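Local structure of EVE domain-containing protein (2EVE) at residues M6-P10 against D11-I15; T40-E43 against G44-F47; K86-T89 against E90-P93. The protein is of unknown function but, as a PUA-related EVE domain, may bind a modified nucleobase or a similar small ligand. One frame throughout, in Å; residues are numbered along the deposited sequence.

Contact 1 (M6-P10 against D11-I15). With 144 (tris-hydroxymethyl-methyl-ammonium), chain D.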
HETATM    1  N   MSE A   6       0.142  -0.782  -2.339  1.00  8.27           N
HETATM    2  CA  MSE A   6       0.110  -1.049  -0.906  1.00  8.17           C
HETATM    3  C   MSE A   6      -1.311  -1.397  -0.471  1.00  8.17           C
HETATM    4  O   MSE A   6      -2.274  -0.810  -0.962  1.00  9.64           O
HETATM    5  CB  MSE A   6       0.628   0.158  -0.123  1.00 11.10           C
HETATM    6  CG  MSE A   6       2.063   0.542  -0.478  1.00  9.79           C
HETATM    7 SE   MSE A   6       2.918   1.606   0.898  1.00 21.93          SE
HETATM    8  CE  MSE A   6       1.957   3.225   0.544  1.00 11.00           C
ATOM      9  N   LYS A   7      -1.420  -2.341   0.461  1.00  7.96           N
ATOM     10  CA  LYS A   7      -2.710  -2.824   0.953  1.00  9.60           C
ATOM     11  C   LYS A   7      -3.200  -2.207   2.258  1.00 10.16           C
ATOM     12  O   LYS A   7      -2.409  -1.893   3.146  1.00 10.56           O
ATOM     13  CB  LYS A   7      -2.654  -4.342   1.145  1.00 10.84           C
ATOM     14  CG  LYS A   7      -2.281  -5.126  -0.094  1.00 12.22           C
ATOM     15  CD  LYS A   7      -2.300  -6.622   0.194  1.00 16.54           C
ATOM     16  CE  LYS A   7      -1.900  -7.424  -1.029  1.00 19.88           C
ATOM     17  NZ  LYS A   7      -1.902  -8.888  -0.763  1.00 22.33           N
ATOM     18  N   SER A   8      -4.519  -2.058   2.364  1.00  9.89           N
ATOM     19  CA  SER A   8      -5.150  -1.513   3.560  1.00 10.26           C
ATOM     20  C   SER A   8      -6.614  -1.932   3.649  1.00 11.45           C
ATOM     21  O   SER A   8      -7.332  -1.911   2.651  1.00 10.76           O
ATOM     22  CB  SER A   8      -5.075   0.015   3.562  1.00 10.70           C
ATOM     23  OG  SER A   8      -5.640   0.544   4.759  1.00 11.19           O
ATOM     24  N   GLU A   9      -7.047  -2.318   4.844  1.00 12.16           N
ATOM     25  CA  GLU A   9      -8.441  -2.692   5.053  1.00 14.42           C
ATOM     26  C   GLU A   9      -9.199  -1.369   5.094  1.00 13.84           C
ATOM     27  O   GLU A   9      -8.900  -0.505   5.916  1.00 13.08           O
ATOM     28  CB  GLU A   9      -8.609  -3.431   6.379  1.00 18.32           C
ATOM     29  CG  GLU A   9      -7.914  -4.773   6.434  1.00 25.40           C
ATOM     30  CD  GLU A   9      -8.193  -5.518   7.724  1.00 29.26           C
ATOM     31  OE1 GLU A   9      -7.649  -6.629   7.894  1.00 33.24           O
ATOM     32  OE2 GLU A   9      -8.956  -4.996   8.564  1.00 32.49           O
ATOM     33  N   PRO A  10     -10.196  -1.200   4.213  1.00 13.35           N
ATOM     34  CA  PRO A  10     -10.978   0.039   4.158  1.00 13.32           C
ATOM     35  C   PRO A  10     -11.664   0.475   5.451  1.00 14.14           C
ATOM     36  O   PRO A  10     -11.800   1.672   5.701  1.00 15.16           O
ATOM     37  CB  PRO A  10     -11.966  -0.230   3.027  1.00 14.13           C
ATOM     38  CG  PRO A  10     -12.168  -1.711   3.110  1.00 14.23           C
ATOM     39  CD  PRO A  10     -10.755  -2.208   3.298  1.00 14.75           C
ATOM     40  N   ASP A  11     -12.102  -0.475   6.271  1.00 14.92           N
ATOM     41  CA  ASP A  11     -12.752  -0.101   7.525  1.00 16.87           C
ATOM     42  C   ASP A  11     -11.743   0.534   8.471  1.00 15.83           C
ATOM     43  O   ASP A  11     -12.117   1.239   9.407  1.00 17.62           O
ATOM     44  CB  ASP A  11     -13.392  -1.310   8.208  1.00 20.51           C
ATOM     45  CG  ASP A  11     -14.686  -1.733   7.551  1.00 25.64           C
ATOM     46  OD1 ASP A  11     -15.438  -0.847   7.089  1.00 28.42           O
ATOM     47  OD2 ASP A  11     -14.964  -2.949   7.512  1.00 30.09           O
ATOM     48  N   GLU A  12     -10.463   0.269   8.227  1.00 15.67           N
ATOM     49  CA  GLU A  12      -9.398   0.825   9.050  1.00 15.01           C
ATOM     50  C   GLU A  12      -8.871   2.103   8.405  1.00 14.36           C
ATOM     51  O   GLU A  12      -8.714   3.126   9.068  1.00 14.61           O
ATOM     52  CB  GLU A  12      -8.260  -0.188   9.204  1.00 16.35           C
ATOM     53  CG  GLU A  12      -7.163   0.269  10.154  1.00 15.57           C
ATOM     54  CD  GLU A  12      -6.091  -0.785  10.369  1.00 16.80           C
ATOM     55  OE1 GLU A  12      -6.317  -1.954   9.988  1.00 17.87           O
ATOM     56  OE2 GLU A  12      -5.028  -0.444  10.927  1.00 17.69           O
ATOM     57  N   PHE A  13      -8.595   2.035   7.107  1.00 11.09           N
ATOM     58  CA  PHE A  13      -8.105   3.193   6.366  1.00 10.05           C
ATOM     59  C   PHE A  13      -8.412   2.955   4.894  1.00 10.20           C
ATOM     60  O   PHE A  13      -7.867   2.043   4.275  1.00 10.20           O
ATOM     61  CB  PHE A  13      -6.601   3.372   6.593  1.00 10.64           C
ATOM     62  CG  PHE A  13      -6.030   4.611   5.961  1.00 10.47           C
ATOM     63  CD1 PHE A  13      -6.549   5.869   6.260  1.00 13.14           C
ATOM     64  CD2 PHE A  13      -4.963   4.519   5.073  1.00 13.22           C
ATOM     65  CE1 PHE A  13      -6.009   7.021   5.682  1.00 12.66           C
ATOM     66  CE2 PHE A  13      -4.416   5.660   4.491  1.00 11.83           C
ATOM     67  CZ  PHE A  13      -4.940   6.913   4.795  1.00 12.50           C
ATOM     68  N   SER A  14      -9.304   3.775   4.348  1.00  9.48           N
ATOM     69  CA  SER A  14      -9.735   3.648   2.961  1.00 10.41           C
ATOM     70  C   SER A  14      -9.224   4.779   2.083  1.00 10.44           C
ATOM     71  O   SER A  14      -8.683   5.770   2.574  1.00 11.05           O
ATOM     72  CB  SER A  14     -11.261   3.653   2.897  1.00 10.89           C
ATOM     73  OG  SER A  14     -11.750   4.950   3.194  1.00 12.02           O
ATOM     74  N   ILE A  15      -9.416   4.636   0.775  1.00  9.70           N
ATOM     75  CA  ILE A  15      -8.987   5.672  -0.150  1.00  9.48           C
ATOM     76  C   ILE A  15      -9.814   6.933   0.120  1.00  9.88           C
ATOM     77  O   ILE A  15      -9.347   8.047  -0.122  1.00  9.65           O
ATOM     78  CB  ILE A  15      -9.153   5.223  -1.626  1.00  9.94           C
ATOM     79  CG1 ILE A  15      -8.656   6.320  -2.570  1.00 10.93           C
ATOM     80  CG2 ILE A  15     -10.603   4.872  -1.911  1.00 10.60           C
ATOM     81  CD1 ILE A  15      -7.164   6.579  -2.490  1.00 10.45           C
TER
HETATM   82  C1  144 D 303      -7.015  -9.575   1.503  1.00 26.65           C
HETATM   83  N   144 D 303      -5.792 -10.045   0.867  1.00 29.02           N
HETATM   84  C2  144 D 303      -6.061 -10.240  -0.596  1.00 29.15           C
HETATM   85  O2  144 D 303      -7.062  -9.741  -1.505  1.00 30.24           O
HETATM   86  C3  144 D 303      -5.398 -11.305   1.630  1.00 28.61           C
HETATM   87  O3  144 D 303      -4.177 -11.924   1.175  1.00 31.08           O
HETATM   88  C4  144 D 303      -4.827  -8.935   1.015  1.00 29.31           C
HETATM   89  O4  144 D 303      -4.215  -8.334   2.363  1.00 33.20           O
HETATM   90  O   HOH W   1      -5.194  -3.142   7.176  1.00 25.79           O
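Ser-8 and Phe-13 close the loop that carries this PUA-related fold from strand 3-8 into helix 15-21. Ser-8 OG donates to Phe-13 O over 2.7 Å, in the carbonyl plane and on a lone pair. With OG anti to the backbone N (chi1 -177°), Ser-8 also brings its oxygen to the edge of the phenyl ring, near the ring plane; the ring itself packs on Ala-24 and Ile-99. Within the loop, Glu-9 to Glu-12 form a beta turn with Pro-10 and Asp-11 at corners close to type I. Glu-9 O is gripped by two amides: Phe-13 N, almost head-on to the carbonyl in a straight bond of 2.8 Å (174°) that encloses the turn, and Glu-12 N, at 2.9 Å from above the carbonyl plane. Pro-10 suits the first corner, where its ring fixes phi and no N-H is needed, and its CB lies 3.9 Å from the CB of Ser-14, the helix N-cap. The like charges of Glu-9 and Glu-12 may modestly raise each other's pKa; a water joins Glu-9 N to Glu-12 OE1, while OE2 takes Tyr-82 OH. The extended chain of Lys-7 runs along the bound tris-hydroxymethyl-methyl-ammonium, its CD 3.4 Å from ligand O4.

Contact 2 (T40-E43 against G44-F47)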
ATOM      1  N   THR A  40      12.463   1.706   0.118  1.00  8.64           N
ATOM      2  CA  THR A  40      13.059   2.167  -1.131  1.00  7.86           C
ATOM      3  C   THR A  40      12.165   3.142  -1.896  1.00  8.16           C
ATOM      4  O   THR A  40      12.564   3.675  -2.937  1.00  8.49           O
ATOM      5  CB  THR A  40      13.449   0.993  -2.074  1.00  6.78           C
ATOM      6  OG1 THR A  40      12.279   0.273  -2.497  1.00  7.03           O
ATOM      7  CG2 THR A  40      14.409   0.046  -1.365  1.00  8.28           C
HETATM    8  N   MSE A  41      10.961   3.382  -1.385  1.00  7.43           N
HETATM    9  CA  MSE A  41      10.050   4.323  -2.029  1.00  7.89           C
HETATM   10  C   MSE A  41      10.630   5.726  -1.895  1.00  9.08           C
HETATM   11  O   MSE A  41      11.251   6.054  -0.884  1.00 11.08           O
HETATM   12  CB  MSE A  41       8.668   4.253  -1.377  1.00  9.44           C
HETATM   13  CG  MSE A  41       7.979   2.922  -1.596  1.00  8.57           C
HETATM   14 SE   MSE A  41       6.299   2.796  -0.665  1.00 18.24          SE
HETATM   15  CE  MSE A  41       5.094   3.216  -2.112  1.00 19.22           C
ATOM     16  N   ALA A  42      10.433   6.546  -2.919  1.00  9.00           N
ATOM     17  CA  ALA A  42      10.955   7.909  -2.915  1.00  8.69           C
ATOM     18  C   ALA A  42       9.836   8.931  -3.027  1.00  7.50           C
ATOM     19  O   ALA A  42       8.734   8.611  -3.473  1.00  9.25           O
ATOM     20  CB  ALA A  42      11.928   8.090  -4.067  1.00 11.19           C
ATOM     21  N   GLU A  43      10.123  10.164  -2.619  1.00  8.53           N
ATOM     22  CA  GLU A  43       9.138  11.237  -2.689  1.00  9.95           C
ATOM     23  C   GLU A  43       8.696  11.396  -4.142  1.00  9.91           C
ATOM     24  O   GLU A  43       9.529  11.464  -5.050  1.00 12.52           O
ATOM     25  CB  GLU A  43       9.751  12.551  -2.200  1.00 14.80           C
ATOM     26  CG  GLU A  43      10.256  12.511  -0.771  1.00 22.71           C
ATOM     27  CD  GLU A  43      11.049  13.749  -0.405  1.00 27.97           C
ATOM     28  OE1 GLU A  43      10.497  14.864  -0.517  1.00 30.96           O
ATOM     29  OE2 GLU A  43      12.227  13.603  -0.009  1.00 30.59           O
ATOM     30  N   GLY A  44       7.388  11.451  -4.361  1.00  9.61           N
ATOM     31  CA  GLY A  44       6.885  11.600  -5.713  1.00 10.79           C
ATOM     32  C   GLY A  44       6.424  10.294  -6.325  1.00 11.18           C
ATOM     33  O   GLY A  44       5.631  10.295  -7.270  1.00 12.79           O
ATOM     34  N   ASP A  45       6.929   9.175  -5.811  1.00  9.95           N
ATOM     35  CA  ASP A  45       6.514   7.871  -6.320  1.00  9.44           C
ATOM     36  C   ASP A  45       5.012   7.760  -6.099  1.00  9.55           C
ATOM     37  O   ASP A  45       4.469   8.356  -5.169  1.00 10.04           O
ATOM     38  CB  ASP A  45       7.204   6.731  -5.566  1.00  9.21           C
ATOM     39  CG  ASP A  45       8.656   6.540  -5.973  1.00 11.93           C
ATOM     40  OD1 ASP A  45       9.138   7.247  -6.884  1.00 11.11           O
ATOM     41  OD2 ASP A  45       9.315   5.671  -5.369  1.00  9.57           O
ATOM     42  N   GLU A  46       4.339   7.006  -6.957  1.00  9.36           N
ATOM     43  CA  GLU A  46       2.900   6.822  -6.820  1.00  9.71           C
ATOM     44  C   GLU A  46       2.605   5.364  -6.526  1.00  9.69           C
ATOM     45  O   GLU A  46       3.409   4.488  -6.844  1.00  9.35           O
ATOM     46  CB  GLU A  46       2.186   7.256  -8.100  1.00 11.01           C
ATOM     47  CG  GLU A  46       2.229   8.754  -8.331  1.00 14.27           C
ATOM     48  CD  GLU A  46       1.708   9.146  -9.699  1.00 18.75           C
ATOM     49  OE1 GLU A  46       2.343   8.771 -10.707  1.00 22.97           O
ATOM     50  OE2 GLU A  46       0.669   9.832  -9.764  1.00 20.63           O
ATOM     51  N   PHE A  47       1.458   5.100  -5.912  1.00  8.91           N
ATOM     52  CA  PHE A  47       1.092   3.727  -5.593  1.00  7.99           C
ATOM     53  C   PHE A  47      -0.398   3.494  -5.697  1.00 10.58           C
ATOM     54  O   PHE A  47      -1.200   4.411  -5.504  1.00  9.85           O
ATOM     55  CB  PHE A  47       1.552   3.365  -4.172  1.00  8.32           C
ATOM     56  CG  PHE A  47       0.780   4.061  -3.079  1.00  8.19           C
ATOM     57  CD1 PHE A  47      -0.352   3.474  -2.516  1.00  8.62           C
ATOM     58  CD2 PHE A  47       1.190   5.303  -2.607  1.00  9.18           C
ATOM     59  CE1 PHE A  47      -1.064   4.120  -1.500  1.00  9.64           C
ATOM     60  CE2 PHE A  47       0.486   5.957  -1.594  1.00  9.58           C
ATOM     61  CZ  PHE A  47      -0.636   5.365  -1.040  1.00  8.22           C
TER
HETATM   62  O   HOH W   2      11.977   4.603  -5.470  1.00 15.21           O
HETATM   63  O   HOH W   3       9.684   9.819  -7.400  1.00 27.06           O
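Asp-45 lays its carboxylate over the backbone of Ala-42, its CG 3.2 Å from Ala-42 O, and so braces the type II beta turn, Ala-42 to Asp-45, that leads from helix 32-40 into strand 46-51. The aspartate grips Ala-42 at both polar backbone atoms: Asp-45 N donates to Ala-42 O over 3.0 Å, while Ala-42 N donates to Asp-45 OD2 over 2.8 Å in a nearly straight bond (167°). That second donor stands well above the carboxylate plane. The setting of Asp-45 CG beside its own backbone N (chi1 -76°) turns the group back across the turn. Buried here, the carboxylate is richly satisfied: OD2 also takes Trp-4 NE1 and a water bridging to Thr-40 O, and OD1 takes Ala-2 N and a water bridging to Glu-43 O. So many donors would probably favour the ionised form. Gly-44 fits the second corner because, at its positive phi, a CB would collide with Glu-43 O. On the inner side, Met-41, a selenomethionine whose unbranched chain, bent at chi3, fits among Trp-4, Ile-65 and Leu-97, crosses Phe-47 at about a right angle, with Met-41 CE 4.1 Å from Phe-47 CB.

Contact 3 (K86-T89 against E90-P93)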
ATOM      1  N   LYS A  86       9.176  -6.030  21.056  1.00 22.59           N
ATOM      2  CA  LYS A  86      10.601  -6.229  20.835  1.00 23.28           C
ATOM      3  C   LYS A  86      11.287  -4.970  20.315  1.00 21.91           C
ATOM      4  O   LYS A  86      12.515  -4.879  20.311  1.00 22.76           O
ATOM      5  CB  LYS A  86      10.833  -7.383  19.856  1.00 24.69           C
ATOM      6  CG  LYS A  86      10.477  -8.756  20.410  1.00 27.70           C
ATOM      7  CD  LYS A  86      10.821  -9.853  19.413  1.00 29.61           C
ATOM      8  CE  LYS A  86      10.518 -11.236  19.972  1.00 32.08           C
ATOM      9  NZ  LYS A  86      11.303 -11.526  21.205  1.00 34.66           N
ATOM     10  N   ALA A  87      10.496  -3.993  19.882  1.00 19.75           N
ATOM     11  CA  ALA A  87      11.054  -2.750  19.359  1.00 18.97           C
ATOM     12  C   ALA A  87      11.349  -1.738  20.459  1.00 20.48           C
ATOM     13  O   ALA A  87      10.660  -1.691  21.478  1.00 19.55           O
ATOM     14  CB  ALA A  87      10.095  -2.138  18.341  1.00 20.64           C
ATOM     15  N   THR A  88      12.386  -0.935  20.246  1.00 21.02           N
ATOM     16  CA  THR A  88      12.771   0.104  21.195  1.00 23.00           C
ATOM     17  C   THR A  88      13.024   1.387  20.413  1.00 24.01           C
ATOM     18  O   THR A  88      13.176   1.358  19.190  1.00 22.17           O
ATOM     19  CB  THR A  88      14.058  -0.267  21.973  1.00 23.59           C
ATOM     20  OG1 THR A  88      15.180  -0.265  21.083  1.00 24.15           O
ATOM     21  CG2 THR A  88      13.919  -1.643  22.606  1.00 24.05           C
ATOM     22  N   THR A  89      13.060   2.511  21.118  1.00 26.30           N
ATOM     23  CA  THR A  89      13.290   3.800  20.479  1.00 28.85           C
ATOM     24  C   THR A  89      14.620   3.819  19.730  1.00 29.60           C
ATOM     25  O   THR A  89      14.739   4.448  18.679  1.00 31.37           O
ATOM     26  CB  THR A  89      13.289   4.940  21.516  1.00 29.44           C
ATOM     27  OG1 THR A  89      14.328   4.712  22.478  1.00 32.41           O
ATOM     28  CG2 THR A  89      11.948   5.006  22.234  1.00 29.93           C
ATOM     29  N   GLU A  90      15.612   3.120  20.273  1.00 30.02           N
ATOM     30  CA  GLU A  90      16.937   3.060  19.666  1.00 30.08           C
ATOM     31  C   GLU A  90      17.066   1.903  18.681  1.00 28.97           C
ATOM     32  O   GLU A  90      17.992   1.862  17.871  1.00 28.92           O
ATOM     33  CB  GLU A  90      18.008   2.927  20.754  1.00 32.94           C
ATOM     34  CG  GLU A  90      18.082   4.114  21.710  1.00 35.75           C
ATOM     35  CD  GLU A  90      19.106   3.916  22.816  1.00 38.25           C
ATOM     36  OE1 GLU A  90      20.295   3.693  22.497  1.00 39.86           O
ATOM     37  OE2 GLU A  90      18.724   3.988  24.004  1.00 39.37           O
ATOM     38  N   LYS A  91      16.133   0.959  18.756  1.00 26.76           N
ATOM     39  CA  LYS A  91      16.148  -0.196  17.869  1.00 24.77           C
ATOM     40  C   LYS A  91      14.740  -0.547  17.413  1.00 20.92           C
ATOM     41  O   LYS A  91      14.082  -1.411  17.995  1.00 19.60           O
ATOM     42  CB  LYS A  91      16.773  -1.399  18.576  1.00 26.68           C
ATOM     43  CG  LYS A  91      16.859  -2.644  17.711  1.00 31.06           C
ATOM     44  CD  LYS A  91      17.715  -2.396  16.481  1.00 33.35           C
ATOM     45  CE  LYS A  91      17.830  -3.649  15.631  1.00 35.43           C
ATOM     46  NZ  LYS A  91      18.437  -4.777  16.397  1.00 37.15           N
ATOM     47  N   ASN A  92      14.287   0.133  16.367  1.00 18.02           N
ATOM     48  CA  ASN A  92      12.957  -0.090  15.815  1.00 16.13           C
ATOM     49  C   ASN A  92      13.121  -0.769  14.457  1.00 14.28           C
ATOM     50  O   ASN A  92      13.644  -0.174  13.518  1.00 16.22           O
ATOM     51  CB  ASN A  92      12.238   1.243  15.641  1.00 14.36           C
ATOM     52  CG  ASN A  92      10.766   1.075  15.344  1.00 12.54           C
ATOM     53  OD1 ASN A  92      10.335   0.038  14.836  1.00 11.95           O
ATOM     54  ND2 ASN A  92       9.982   2.104  15.645  1.00 12.21           N
ATOM     55  N   PRO A  93      12.668  -2.023  14.337  1.00 13.51           N
ATOM     56  CA  PRO A  93      12.793  -2.753  13.070  1.00 13.43           C
ATOM     57  C   PRO A  93      11.804  -2.348  11.981  1.00 12.57           C
ATOM     58  O   PRO A  93      11.929  -2.794  10.840  1.00 12.16           O
ATOM     59  CB  PRO A  93      12.586  -4.212  13.490  1.00 17.71           C
ATOM     60  CG  PRO A  93      12.889  -4.211  14.980  1.00 19.38           C
ATOM     61  CD  PRO A  93      12.250  -2.929  15.416  1.00 15.08           C
TER
HETATM   62  O   HOH W   4      14.741  -4.361  19.002  1.00 36.66           O
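The backbone doubles back at Thr-88 to Lys-91 in a hairpin-like beta turn, the runs 86-89 and 90-93 pointing 132° apart, with Thr-89 and Glu-90 at corners whose backbone angles are close to those of type I. The turn lies in the long excursion between strands 58-71 and 95-110, and neither arm is a regular strand. Thr-88 N donates to Lys-91 O over 2.9 Å in a straight bond (171°), although it reaches that oxygen from well above the carbonyl plane. The return bond is weak and shared: Lys-91 N leans toward both Thr-88 O, at 3.0 Å, and Thr-88 OG1, at 2.8 Å. Threonine suits this place because OG1, set between its own N and carbonyl carbon (chi1 68°), faces the opposite arm and also packs 3.2 Å from Lys-91 CB. At the open end of the turn, the methyl of Ala-87 points toward the other arm, with Ala-87 CB 3.7 Å from Pro-93 CD, and also touches Ala-75 and Leu-76; a small side chain suits this close approach. Asn-92 ties the turn down with both ends of its amide, OD1 accepting from Trp-94 N as in an Asx turn and ND2 donating to Asp-72 O. Lys-91 O has further company: a water links it to Lys-86 O, and Ala-87 CA makes a CH...O contact with it at 3.6 Å.

How the contacts relate
Contacts 1 and 2 serve neighbouring strands of one sheet, 3-8 and 46-51, at places on opposite sides of the chain's centre, and meet in the core: Met-6 CE packs 3.7 Å from Phe-47 CZ, and the selenium atoms (SE) of Met-6 and Met-41 lie 3.9 Å apart. Contact 2 is the partly buried one, where a well-satisfied carboxylate sits beside apolar packing. Contact 1 is a surface turn, held by bonds to two backbone carbonyls, and it alone carries a residue of the ligand pocket, Lys-7. Contact 3 stands apart, its nearest atoms about 12 Å from contact 2 and 14 Å from contact 1, an exposed loop held by one good backbone bond, with weak ones beside it.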